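PDB 3FZE: protein STE5 from Saccharomyces cerevisiae, which scaffolds the yeast mating pathway, its minimal scaffold domain acting as a co-catalyst for phosphorylation of the MAP kinase Fus3 by Ste7. Local coordinates for residues Ala21-Ile26 with Cys57-Asn62; Ser36-Tyr41 with Asp76-Ile81; Arg61-Leu66 with Ser90-Pro95; Val114-Ser119 with Leu146-Gly151. One frame throughout, in Å; residues are numbered along the deposited sequence.

Contact 1: Ala21-Ile26 with Cys57-Asn62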
loop_
_atom_site.group_PDB
_atom_site.type_symbol
_atom_site.label_atom_id
_atom_site.label_comp_id
_atom_site.label_asym_id
_atom_site.label_seq_id
_atom_site.Cartn_x
_atom_site.Cartn_y
_atom_site.Cartn_z
ATOM N N ALA A 21 0.960 5.368 -5.479
ATOM C CA ALA A 21 1.545 4.036 -5.554
ATOM C C ALA A 21 1.233 3.348 -4.238
ATOM O O ALA A 21 1.612 3.839 -3.174
ATOM C CB ALA A 21 3.046 4.128 -5.745
ATOM N N ILE A 22 0.528 2.222 -4.322
ATOM C CA ILE A 22 0.120 1.466 -3.145
ATOM C C ILE A 22 1.029 0.256 -2.965
ATOM O O ILE A 22 1.055 -0.633 -3.812
ATOM C CB ILE A 22 -1.346 0.966 -3.278
ATOM C CG1 ILE A 22 -2.269 2.084 -3.785
ATOM C CG2 ILE A 22 -1.838 0.415 -1.954
ATOM C CD1 ILE A 22 -2.523 3.197 -2.768
ATOM N N ILE A 23 1.773 0.218 -1.865
ATOM C CA ILE A 23 2.667 -0.907 -1.603
ATOM C C ILE A 23 2.121 -1.692 -0.414
ATOM O O ILE A 23 2.006 -1.161 0.685
ATOM C CB ILE A 23 4.112 -0.426 -1.344
ATOM C CG1 ILE A 23 4.543 0.532 -2.460
ATOM C CG2 ILE A 23 5.049 -1.612 -1.272
ATOM C CD1 ILE A 23 5.450 1.674 -2.014
ATOM N N LEU A 24 1.746 -2.943 -0.661
ATOM C CA LEU A 24 1.090 -3.787 0.332
ATOM C C LEU A 24 1.919 -5.030 0.606
ATOM O O LEU A 24 2.187 -5.823 -0.294
ATOM C CB LEU A 24 -0.315 -4.194 -0.139
ATOM C CG LEU A 24 -1.277 -3.059 -0.499
ATOM C CD1 LEU A 24 -2.626 -3.658 -0.889
ATOM C CD2 LEU A 24 -1.445 -2.065 0.645
ATOM N N GLN A 25 2.356 -5.178 1.852
ATOM C CA GLN A 25 3.100 -6.355 2.249
ATOM C C GLN A 25 2.181 -7.226 3.080
ATOM O O GLN A 25 1.696 -6.796 4.133
ATOM C CB GLN A 25 4.312 -5.937 3.059
ATOM C CG GLN A 25 5.066 -7.105 3.629
ATOM C CD GLN A 25 6.381 -6.671 4.232
ATOM O OE1 GLN A 25 6.450 -5.648 4.909
ATOM N NE2 GLN A 25 7.439 -7.436 3.976
ATOM N N ILE A 26 1.911 -8.434 2.594
ATOM C CA ILE A 26 0.956 -9.310 3.260
ATOM C C ILE A 26 1.554 -10.630 3.750
ATOM O O ILE A 26 2.117 -11.409 2.970
ATOM C CB ILE A 26 -0.266 -9.614 2.363
ATOM C CG1 ILE A 26 -0.841 -8.316 1.788
ATOM C CG2 ILE A 26 -1.317 -10.371 3.162
ATOM C CD1 ILE A 26 -1.974 -8.513 0.781
ATOM N N CYS A 57 2.258 -2.415 -5.658
ATOM C CA CYS A 57 3.268 -3.444 -5.515
ATOM C C CYS A 57 2.879 -4.310 -4.328
ATOM O O CYS A 57 2.587 -3.794 -3.260
ATOM C CB CYS A 57 4.631 -2.803 -5.278
ATOM S SG CYS A 57 5.981 -4.001 -5.182
ATOM N N PHE A 58 2.845 -5.623 -4.543
ATOM C CA PHE A 58 2.604 -6.590 -3.480
ATOM C C PHE A 58 3.920 -7.234 -3.070
ATOM O O PHE A 58 4.706 -7.634 -3.927
ATOM C CB PHE A 58 1.644 -7.682 -3.954
ATOM C CG PHE A 58 0.204 -7.265 -3.967
ATOM C CD1 PHE A 58 -0.509 -7.144 -2.783
ATOM C CD2 PHE A 58 -0.444 -7.029 -5.164
ATOM C CE1 PHE A 58 -1.851 -6.765 -2.796
ATOM C CE2 PHE A 58 -1.787 -6.656 -5.189
ATOM C CZ PHE A 58 -2.478 -6.515 -4.003
ATOM N N VAL A 59 4.144 -7.333 -1.762
ATOM C CA VAL A 59 5.385 -7.880 -1.210
ATOM C C VAL A 59 5.044 -8.933 -0.168
ATOM O O VAL A 59 4.129 -8.740 0.635
ATOM C CB VAL A 59 6.224 -6.769 -0.556
ATOM C CG1 VAL A 59 7.544 -7.327 0.001
ATOM C CG2 VAL A 59 6.482 -5.657 -1.563
ATOM N N ASP A 60 5.763 -10.051 -0.172
ATOM C CA ASP A 60 5.511 -11.082 0.835
ATOM C C ASP A 60 6.206 -10.789 2.169
ATOM O O ASP A 60 6.928 -9.801 2.306
ATOM C CB ASP A 60 5.759 -12.514 0.306
ATOM C CG ASP A 60 7.242 -12.896 0.199
ATOM O OD1 ASP A 60 8.113 -12.214 0.769
ATOM O OD2 ASP A 60 7.521 -13.922 -0.460
ATOM N N ARG A 61 5.972 -11.643 3.157
ATOM C CA ARG A 61 6.470 -11.376 4.500
ATOM C C ARG A 61 7.991 -11.437 4.613
ATOM O O ARG A 61 8.556 -10.958 5.595
ATOM C CB ARG A 61 5.816 -12.302 5.521
ATOM C CG ARG A 61 6.130 -13.764 5.346
ATOM C CD ARG A 61 5.310 -14.575 6.334
ATOM N NE ARG A 61 5.652 -15.992 6.301
ATOM C CZ ARG A 61 5.113 -16.908 7.101
ATOM N NH1 ARG A 61 4.207 -16.557 8.006
ATOM N NH2 ARG A 61 5.487 -18.176 7.000
ATOM N N ASN A 62 8.640 -12.010 3.606
ATOM C CA ASN A 62 10.105 -12.051 3.547
ATOM C C ASN A 62 10.705 -11.045 2.570
ATOM O O ASN A 62 11.875 -11.157 2.187
ATOM C CB ASN A 62 10.565 -13.464 3.215
ATOM C CG ASN A 62 10.208 -14.428 4.301
ATOM O OD1 ASN A 62 10.556 -14.207 5.462
ATOM N ND2 ASN A 62 9.488 -15.488 3.953
HETATM O O HOH W 1 3.791 -13.506 2.821
#
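The F58 ring is met at its CE1 corner by two methyls of the neighbouring strand, both arriving obliquely: L24 CD1 at 3.7 Å and I26 CD1 a little farther off. L24 and I26 each run alongside the ring and point the same way, so leucine, isoleucine and phenylalanine make one greasy ridge, onto which V40 and L44 of helix 35-50 pack. The other flat group, the amide of Q25, lies across V59 on the opposite side of the sheet. With CG anti to the backbone N (chi1 174°) and an extended chain, its NE2 reaches past V59 to D60 O at 2.9 Å; that acceptor lies in the amide plane and the bond is almost straight. NE2 also donates to K125 O, while OE1 is held by S117 and I127. The strands between these two faces run parallel, as expected of a beta-alpha-beta unit in this vWA-like domain, with C57 N bonded to I22 O at 2.8 Å and I26 N to V59 O at 3.0 Å. A water bridges I26 O and R61 N. Glutamine suits its buried place because several partners grip both ends of the amide, which should fix its rotation and compensate its polarity.

Contact 2: Ser36-Tyr41 with Asp76-Ile81; sequences SLIVVY and DSLDSI
Y41 reaches from helix 35-50 across the start of helix 78-82, and its side chain meets something at nearly every step. CB touches two aliphatic groups, L78 CD1 at 3.7 Å and I81 CG1 at 3.9 Å. A chi1 of 174° swings the ring away from its own backbone N and onto S77 and L78. L78 N lies over one ring face, displaced toward the rim. Y41 CE1 comes to 3.3 Å from S77 C, the closest approach between the two segments. At the tip, Y41 OH ends 3.6 Å from D76 O. Tyrosine fits because its flat ring can lie on peptide groups while the hydroxyl reaches on toward D76.

Closer to the core, L37 and I81 lie alongside each other and point in opposite directions, L37 CG touching I81 CG2 at 3.6 Å. L78 places CD1 against L37 O and CD2 near I38 CG1, so the two methyls of the leucine straddle neighbouring residues of the facing helix. V40 meets I81 CD1 more loosely and, like I81, also packs on F58 of the sheet. The I81 contacts are those of one of its two modelled conformers.

The turn beneath the Y41 ring is shaped by a capping box: S80 OG accepts from S77 N at 3.1 Å, and S77 OG takes a weak bond from D79 N. S80 OG also accepts from D76 N. The segments therefore adhere by van der Waals packing, of side chains on side chains and of the Y41 ring on peptide groups, while polar bonds within 76-81 shape the helix start that the tyrosine covers.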
loop_
_atom_site.group_PDB
_atom_site.type_symbol
_atom_site.label_atom_id
_atom_site.label_comp_id
_atom_site.label_asym_id
_atom_site.label_seq_id
_atom_site.Cartn_x
_atom_site.Cartn_y
_atom_site.Cartn_z
ATOM N N SER A 36 -10.115 -9.510 4.556
ATOM C CA SER A 36 -8.954 -8.660 4.276
ATOM C C SER A 36 -8.551 -8.671 2.794
ATOM O O SER A 36 -8.327 -7.617 2.204
ATOM C CB SER A 36 -7.766 -9.041 5.171
ATOM O OG SER A 36 -8.093 -8.850 6.544
ATOM N N LEU A 37 -8.448 -9.853 2.189
ATOM C CA LEU A 37 -8.133 -9.920 0.761
ATOM C C LEU A 37 -9.232 -9.286 -0.103
ATOM O O LEU A 37 -8.950 -8.629 -1.106
ATOM C CB LEU A 37 -7.864 -11.354 0.315
ATOM C CG LEU A 37 -6.390 -11.710 0.097
ATOM C CD1 LEU A 37 -5.470 -10.922 1.033
ATOM C CD2 LEU A 37 -6.157 -13.211 0.206
ATOM N N ILE A 38 -10.484 -9.490 0.277
ATOM C CA ILE A 38 -11.585 -8.897 -0.463
ATOM C C ILE A 38 -11.549 -7.372 -0.392
ATOM O O ILE A 38 -11.807 -6.687 -1.392
ATOM C CB ILE A 38 -12.939 -9.418 0.053
ATOM C CG1 ILE A 38 -13.043 -10.919 -0.207
ATOM C CG2 ILE A 38 -14.075 -8.661 -0.607
ATOM C CD1 ILE A 38 -14.271 -11.570 0.420
ATOM N N VAL A 39 -11.193 -6.838 0.770
ATOM C CA VAL A 39 -11.115 -5.388 0.908
ATOM C C VAL A 39 -9.909 -4.815 0.165
ATOM O O VAL A 39 -9.957 -3.707 -0.352
ATOM C CB VAL A 39 -11.166 -4.926 2.395
ATOM C CG1 VAL A 39 -9.895 -5.286 3.129
ATOM C CG2 VAL A 39 -11.446 -3.421 2.468
ATOM N N VAL A 40 -8.834 -5.586 0.081
ATOM C CA VAL A 40 -7.702 -5.178 -0.745
ATOM C C VAL A 40 -8.125 -5.045 -2.214
ATOM O O VAL A 40 -7.864 -4.026 -2.873
ATOM C CB VAL A 40 -6.531 -6.176 -0.616
ATOM C CG1 VAL A 40 -5.462 -5.882 -1.671
ATOM C CG2 VAL A 40 -5.941 -6.095 0.783
ATOM N N TYR A 41 -8.789 -6.072 -2.727
ATOM C CA TYR A 41 -9.297 -6.030 -4.096
ATOM C C TYR A 41 -10.252 -4.866 -4.311
ATOM O O TYR A 41 -10.077 -4.092 -5.247
ATOM C CB TYR A 41 -9.977 -7.359 -4.463
ATOM C CG TYR A 41 -10.661 -7.340 -5.809
ATOM C CD1 TYR A 41 -9.918 -7.272 -6.985
ATOM C CD2 TYR A 41 -12.048 -7.379 -5.909
ATOM C CE1 TYR A 41 -10.542 -7.235 -8.230
ATOM C CE2 TYR A 41 -12.679 -7.348 -7.153
ATOM C CZ TYR A 41 -11.914 -7.282 -8.310
ATOM O OH TYR A 41 -12.521 -7.253 -9.557
ATOM N N ASP A 76 -7.316 -7.832 -12.145
ATOM C CA ASP A 76 -8.420 -8.258 -12.993
ATOM C C ASP A 76 -9.623 -8.718 -12.182
ATOM O O ASP A 76 -10.766 -8.390 -12.500
ATOM C CB ASP A 76 -7.941 -9.399 -13.897
ATOM C CG ASP A 76 -8.988 -9.828 -14.897
ATOM O OD1 ASP A 76 -9.518 -8.953 -15.617
ATOM O OD2 ASP A 76 -9.278 -11.044 -14.970
ATOM N N SER A 77 -9.361 -9.488 -11.135
ATOM C CA SER A 77 -10.418 -10.062 -10.320
ATOM C C SER A 77 -9.850 -10.333 -8.946
ATOM O O SER A 77 -8.670 -10.098 -8.708
ATOM C CB SER A 77 -10.901 -11.376 -10.933
ATOM O OG SER A 77 -9.955 -12.411 -10.702
ATOM N N LEU A 78 -10.691 -10.832 -8.045
ATOM C CA LEU A 78 -10.242 -11.200 -6.713
ATOM C C LEU A 78 -9.108 -12.219 -6.772
ATOM O O LEU A 78 -8.179 -12.150 -5.975
ATOM C CB LEU A 78 -11.403 -11.743 -5.878
ATOM C CG LEU A 78 -11.064 -12.156 -4.442
ATOM C CD1 LEU A 78 -10.500 -10.973 -3.647
ATOM C CD2 LEU A 78 -12.294 -12.733 -3.761
ATOM N N ASP A 79 -9.191 -13.154 -7.717
ATOM C CA ASP A 79 -8.145 -14.159 -7.917
ATOM C C ASP A 79 -6.764 -13.521 -8.102
ATOM O O ASP A 79 -5.752 -14.077 -7.672
ATOM C CB ASP A 79 -8.467 -15.045 -9.127
ATOM C CG ASP A 79 -9.707 -15.907 -8.920
ATOM O OD1 ASP A 79 -10.145 -16.090 -7.759
ATOM O OD2 ASP A 79 -10.243 -16.412 -9.928
ATOM N N SER A 80 -6.716 -12.358 -8.750
ATOM C CA SER A 80 -5.454 -11.657 -8.948
ATOM C C SER A 80 -4.746 -11.441 -7.612
ATOM O O SER A 80 -3.514 -11.409 -7.546
ATOM C CB SER A 80 -5.686 -10.298 -9.623
ATOM O OG SER A 80 -6.385 -10.441 -10.850
ATOM N N ILE A 81 -5.545 -11.253 -6.568
ATOM C CA ILE A 81 -5.050 -11.038 -5.216
ATOM C C ILE A 81 -4.759 -12.377 -4.547
ATOM O O ILE A 81 -3.623 -12.660 -4.159
ATOM C CB ILE A 81 -6.087 -10.271 -4.360
ATOM C CG1 ILE A 81 -6.444 -8.934 -5.016
ATOM C CG2 ILE A 81 -5.569 -10.051 -2.945
ATOM C CD1 ILE A 81 -5.243 -8.058 -5.321
#

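Contact 3: Arg61-Leu66 with Ser90-Pro95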
loop_
_atom_site.group_PDB
_atom_site.type_symbol
_atom_site.label_atom_id
_atom_site.label_comp_id
_atom_site.label_asym_id
_atom_site.label_seq_id
_atom_site.Cartn_x
_atom_site.Cartn_y
_atom_site.Cartn_z
ATOM N N ARG A 61 5.972 -11.643 3.157
ATOM C CA ARG A 61 6.470 -11.376 4.500
ATOM C C ARG A 61 7.991 -11.437 4.613
ATOM O O ARG A 61 8.556 -10.958 5.595
ATOM C CB ARG A 61 5.816 -12.302 5.521
ATOM C CG ARG A 61 6.130 -13.764 5.346
ATOM C CD ARG A 61 5.310 -14.575 6.334
ATOM N NE ARG A 61 5.652 -15.992 6.301
ATOM C CZ ARG A 61 5.113 -16.908 7.101
ATOM N NH1 ARG A 61 4.207 -16.557 8.006
ATOM N NH2 ARG A 61 5.487 -18.176 7.000
ATOM N N ASN A 62 8.640 -12.010 3.606
ATOM C CA ASN A 62 10.105 -12.051 3.547
ATOM C C ASN A 62 10.705 -11.045 2.570
ATOM O O ASN A 62 11.875 -11.157 2.187
ATOM C CB ASN A 62 10.565 -13.464 3.215
ATOM C CG ASN A 62 10.208 -14.428 4.301
ATOM O OD1 ASN A 62 10.556 -14.207 5.462
ATOM N ND2 ASN A 62 9.488 -15.488 3.953
ATOM N N ASN A 63 9.895 -10.056 2.189
ATOM C CA ASN A 63 10.334 -8.923 1.368
ATOM C C ASN A 63 10.569 -9.236 -0.111
ATOM O O ASN A 63 11.271 -8.503 -0.812
ATOM C CB ASN A 63 11.557 -8.232 1.972
ATOM C CG ASN A 63 11.763 -6.843 1.407
ATOM O OD1 ASN A 63 10.811 -6.061 1.313
ATOM N ND2 ASN A 63 12.998 -6.533 1.009
ATOM N N TYR A 64 9.947 -10.307 -0.588
ATOM C CA TYR A 64 9.956 -10.623 -2.016
ATOM C C TYR A 64 8.791 -9.999 -2.769
ATOM O O TYR A 64 7.635 -10.060 -2.333
ATOM C CB TYR A 64 9.943 -12.132 -2.248
ATOM C CG TYR A 64 11.215 -12.782 -1.789
ATOM C CD1 TYR A 64 12.356 -12.755 -2.587
ATOM C CD2 TYR A 64 11.291 -13.382 -0.543
ATOM C CE1 TYR A 64 13.537 -13.332 -2.165
ATOM C CE2 TYR A 64 12.473 -13.970 -0.109
ATOM C CZ TYR A 64 13.590 -13.942 -0.928
ATOM O OH TYR A 64 14.770 -14.525 -0.502
ATOM N N VAL A 65 9.109 -9.409 -3.917
ATOM C CA VAL A 65 8.103 -8.771 -4.763
ATOM C C VAL A 65 7.278 -9.840 -5.452
ATOM O O VAL A 65 7.824 -10.711 -6.129
ATOM C CB VAL A 65 8.753 -7.885 -5.841
ATOM C CG1 VAL A 65 7.684 -7.322 -6.800
ATOM C CG2 VAL A 65 9.565 -6.762 -5.207
ATOM N N LEU A 66 5.960 -9.757 -5.293
ATOM C CA LEU A 66 5.047 -10.737 -5.864
ATOM C C LEU A 66 4.446 -10.270 -7.182
ATOM O O LEU A 66 4.294 -11.051 -8.121
ATOM C CB LEU A 66 3.938 -11.079 -4.867
ATOM C CG LEU A 66 4.419 -11.593 -3.506
ATOM C CD1 LEU A 66 3.234 -11.946 -2.623
ATOM C CD2 LEU A 66 5.336 -12.803 -3.668
ATOM N N SER A 90 12.194 -14.278 -6.601
ATOM C CA SER A 90 13.538 -14.127 -6.068
ATOM C C SER A 90 13.961 -12.656 -5.988
ATOM O O SER A 90 15.116 -12.357 -5.674
ATOM C CB SER A 90 14.534 -14.909 -6.926
ATOM O OG SER A 90 14.591 -14.369 -8.238
ATOM N N THR A 91 13.026 -11.746 -6.264
ATOM C CA THR A 91 13.318 -10.312 -6.290
ATOM C C THR A 91 12.994 -9.646 -4.957
ATOM O O THR A 91 11.829 -9.564 -4.574
ATOM C CB THR A 91 12.511 -9.590 -7.387
ATOM O OG1 THR A 91 12.748 -10.217 -8.655
ATOM C CG2 THR A 91 12.915 -8.114 -7.458
ATOM N N GLN A 92 14.022 -9.167 -4.264
ATOM C CA GLN A 92 13.822 -8.420 -3.021
ATOM C C GLN A 92 13.291 -7.015 -3.290
ATOM O O GLN A 92 13.745 -6.331 -4.206
ATOM C CB GLN A 92 15.122 -8.328 -2.220
ATOM C CG GLN A 92 15.441 -9.602 -1.447
ATOM C CD GLN A 92 14.614 -9.752 -0.176
ATOM O OE1 GLN A 92 14.777 -8.986 0.788
ATOM N NE2 GLN A 92 13.745 -10.759 -0.153
ATOM N N PHE A 93 12.325 -6.590 -2.487
ATOM C CA PHE A 93 11.771 -5.251 -2.615
ATOM C C PHE A 93 12.633 -4.158 -1.973
ATOM O O PHE A 93 13.207 -4.345 -0.905
ATOM C CB PHE A 93 10.372 -5.189 -2.007
ATOM C CG PHE A 93 9.812 -3.803 -1.975
ATOM C CD1 PHE A 93 9.163 -3.285 -3.081
ATOM C CD2 PHE A 93 9.982 -2.999 -0.857
ATOM C CE1 PHE A 93 8.659 -1.997 -3.066
ATOM C CE2 PHE A 93 9.474 -1.701 -0.838
ATOM C CZ PHE A 93 8.824 -1.204 -1.944
ATOM N N SER A 94 12.688 -3.004 -2.628
ATOM C CA SER A 94 13.191 -1.781 -2.011
ATOM C C SER A 94 12.501 -0.619 -2.702
ATOM O O SER A 94 12.033 -0.755 -3.836
ATOM C CB SER A 94 14.710 -1.646 -2.159
ATOM O OG SER A 94 15.081 -1.461 -3.518
ATOM N N PRO A 95 12.414 0.527 -2.016
ATOM C CA PRO A 95 11.800 1.682 -2.676
ATOM C C PRO A 95 12.543 2.071 -3.956
ATOM O O PRO A 95 11.892 2.342 -4.966
ATOM C CB PRO A 95 11.904 2.781 -1.617
ATOM C CG PRO A 95 11.846 2.031 -0.320
ATOM C CD PRO A 95 12.612 0.747 -0.572
#
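N63 ND2 is shared by two acceptors of the facing loop, F93 O at 2.9 Å and Q92 OE1 at 3.0 Å. The turn between the antiparallel strands 55-60 and 65-68, a beta hairpin at the edge of the vWA-like sheet, is thereby tied to the loop that leads into helix 95-102. The two acceptors are used differently: ND2 lies in the carbonyl plane of F93, on a lone pair, but stands well above that of Q92. Asparagine is apt here, since its short amide can serve both at once, and N63 OD1 is in turn held by Q130. The side chain of Q92, bent at chi2 (-77°), folds back over the turn, its amide 74° from that of N63, and gives NE2 to N62 O in a nearly straight bond.

Between these amide contacts the backbones form a single bridge. F93 N binds N63 O at 2.8 Å, and V65 N binds T91 O at the same length, with the backbone directions close to perpendicular. V65 is small and branched enough to set CG2 against F93 CB at 3.7 Å and at the edge of the F93 ring, and F93 also packs on C57 and V59 of strand 55-60. Y64 offers its flat face to Q92: NE2 stands 3.1 Å above the plane, over the ring centre, with the amide and ring planes 80° apart.

Contact 4: Val114-Ser119 with Leu146-Gly151; sequences VAVSNS and LKIKVG
V114 and L146 run alongside each other in the same direction, V114 CG1 packed against L146 CD2. Two residues on, V116 CG1 meets V150 CG2 at 3.6 Å, crossing it at a slant. The V116 chi1 of -170° also sets that CG1 methyl near I148 O. Beta-branched valines suit this face because they fill the space close to the strand; W170 and V173 of helix 170-180, and helix 2-14, pack onto it.

The two strands that carry these residues are parallel, as neighbours within the sheet of the alpha/beta/alpha sandwich of a vWA-like domain. A115 N gives to L146 O and I148 N to A115 O, each at 2.8 Å, and V150 N closes the ladder on S117 O at 2.8 Å. On the other face A115 is small enough to admit Y132.

At the C-terminal ends, in one of its two modelled conformers, K149 bends at chi2, and NZ then reaches V150 O at 2.9 Å and G151 O at 3.0 Å; a water that donates to N118 O also takes a weak bond from NZ. S117 OG, besides its Q25 OE1 partner, accepts from S119 N in an ST turn, while N118 OD1 takes D27 N and N118 O takes K30 NZ.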
loop_
_atom_site.group_PDB
_atom_site.type_symbol
_atom_site.label_atom_id
_atom_site.label_comp_id
_atom_site.label_asym_id
_atom_site.label_seq_id
_atom_site.Cartn_x
_atom_site.Cartn_y
_atom_site.Cartn_z
ATOM N N VAL A 114 1.844 5.013 -0.423
ATOM C CA VAL A 114 1.127 4.427 0.694
ATOM C C VAL A 114 1.689 3.031 0.919
ATOM O O VAL A 114 1.504 2.143 0.093
ATOM C CB VAL A 114 -0.387 4.351 0.418
ATOM C CG1 VAL A 114 -1.119 3.748 1.609
ATOM C CG2 VAL A 114 -0.938 5.744 0.100
ATOM N N ALA A 115 2.398 2.851 2.024
ATOM C CA ALA A 115 3.012 1.566 2.339
ATOM C C ALA A 115 2.315 0.944 3.542
ATOM O O ALA A 115 2.323 1.507 4.631
ATOM C CB ALA A 115 4.518 1.736 2.600
ATOM N N VAL A 116 1.693 -0.213 3.336
ATOM C CA VAL A 116 0.950 -0.870 4.394
ATOM C C VAL A 116 1.433 -2.313 4.529
ATOM O O VAL A 116 1.597 -3.017 3.527
ATOM C CB VAL A 116 -0.567 -0.869 4.108
ATOM C CG1 VAL A 116 -1.339 -1.342 5.333
ATOM C CG2 VAL A 116 -1.044 0.532 3.676
ATOM N N SER A 117 1.659 -2.756 5.760
ATOM C CA SER A 117 2.177 -4.106 5.999
ATOM C C SER A 117 1.570 -4.690 7.274
ATOM O O SER A 117 1.340 -3.968 8.243
ATOM C CB SER A 117 3.704 -4.069 6.110
ATOM O OG SER A 117 4.247 -5.345 6.441
ATOM N N ASN A 118 1.309 -5.991 7.273
ATOM C CA ASN A 118 0.886 -6.658 8.501
ATOM C C ASN A 118 1.924 -7.664 8.988
ATOM O O ASN A 118 1.655 -8.434 9.908
ATOM C CB ASN A 118 -0.461 -7.360 8.312
ATOM C CG ASN A 118 -0.345 -8.610 7.469
ATOM O OD1 ASN A 118 0.602 -8.754 6.696
ATOM N ND2 ASN A 118 -1.305 -9.524 7.612
ATOM N N SER A 119 3.102 -7.658 8.370
ATOM C CA SER A 119 4.126 -8.660 8.686
ATOM C C SER A 119 4.993 -8.260 9.874
ATOM O O SER A 119 4.961 -7.122 10.324
ATOM C CB SER A 119 5.002 -8.957 7.459
ATOM O OG SER A 119 5.740 -7.817 7.052
ATOM N N LEU A 146 3.290 7.643 3.369
ATOM C CA LEU A 146 2.575 7.101 4.519
ATOM C C LEU A 146 2.967 5.649 4.803
ATOM O O LEU A 146 2.973 4.815 3.906
ATOM C CB LEU A 146 1.070 7.262 4.270
ATOM C CG LEU A 146 -0.014 6.442 4.953
ATOM C CD1 LEU A 146 -1.358 7.133 4.764
ATOM C CD2 LEU A 146 -0.039 5.060 4.352
ATOM N N LYS A 147 3.302 5.360 6.056
ATOM C CA LYS A 147 3.734 4.025 6.457
ATOM C C LYS A 147 2.822 3.500 7.552
ATOM O O LYS A 147 2.748 4.081 8.638
ATOM C CB LYS A 147 5.178 4.057 6.952
ATOM C CG LYS A 147 6.179 4.492 5.899
ATOM C CD LYS A 147 7.573 4.622 6.487
ATOM C CE LYS A 147 8.536 5.217 5.477
ATOM N NZ LYS A 147 9.843 5.590 6.099
ATOM N N ILE A 148 2.121 2.408 7.266
ATOM C CA ILE A 148 1.110 1.899 8.184
ATOM C C ILE A 148 1.290 0.425 8.525
ATOM O O ILE A 148 1.433 -0.430 7.646
ATOM C CB ILE A 148 -0.328 2.104 7.650
ATOM C CG1 ILE A 148 -0.593 3.580 7.337
ATOM C CG2 ILE A 148 -1.346 1.587 8.662
ATOM C CD1 ILE A 148 -1.940 3.822 6.655
ATOM N N LYS A 149 1.274 0.139 9.819
ATOM C CA LYS A 149 1.387 -1.224 10.301
ATOM C C LYS A 149 0.004 -1.724 10.705
ATOM O O LYS A 149 -0.640 -1.157 11.589
ATOM C CB LYS A 149 2.352 -1.281 11.488
ATOM C CG LYS A 149 3.012 -2.630 11.700
ATOM C CD LYS A 149 1.995 -3.686 12.070
ATOM C CE LYS A 149 2.666 -5.002 12.408
ATOM N NZ LYS A 149 1.665 -5.965 12.917
ATOM N N VAL A 150 -0.455 -2.777 10.039
ATOM C CA VAL A 150 -1.712 -3.416 10.401
ATOM C C VAL A 150 -1.453 -4.461 11.489
ATOM O O VAL A 150 -0.648 -5.374 11.309
ATOM C CB VAL A 150 -2.389 -4.053 9.180
ATOM C CG1 VAL A 150 -3.576 -4.894 9.613
ATOM C CG2 VAL A 150 -2.804 -2.967 8.191
ATOM N N GLY A 151 -2.126 -4.304 12.622
ATOM C CA GLY A 151 -1.884 -5.135 13.791
ATOM C C GLY A 151 -1.081 -4.358 14.817
ATOM O O GLY A 151 0.069 -3.993 14.567
HETATM O O HOH W 2 0.176 -8.525 12.446
#

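Contacts 1 and 4 lie within the central sheet, their centres about 9 Å apart, and are joined where strand 19-26 runs beside strand 111-117. Contact 3 extends the same sheet to its edge strand 65-68, shares R61 and N62 with contact 1, and its centre is about 8 Å from that of contact 1. Contact 2 lies in a helical layer on the F58 side of the sheet, about 13 Å from contact 1 between centres, and reaches it through V40 and I81 against F58. Along the chain contacts 1 and 2 alternate their segments, as do 2 and 3, whereas contact 4 follows all three. The sheet thus unites early and late parts of this Fus3-binding domain.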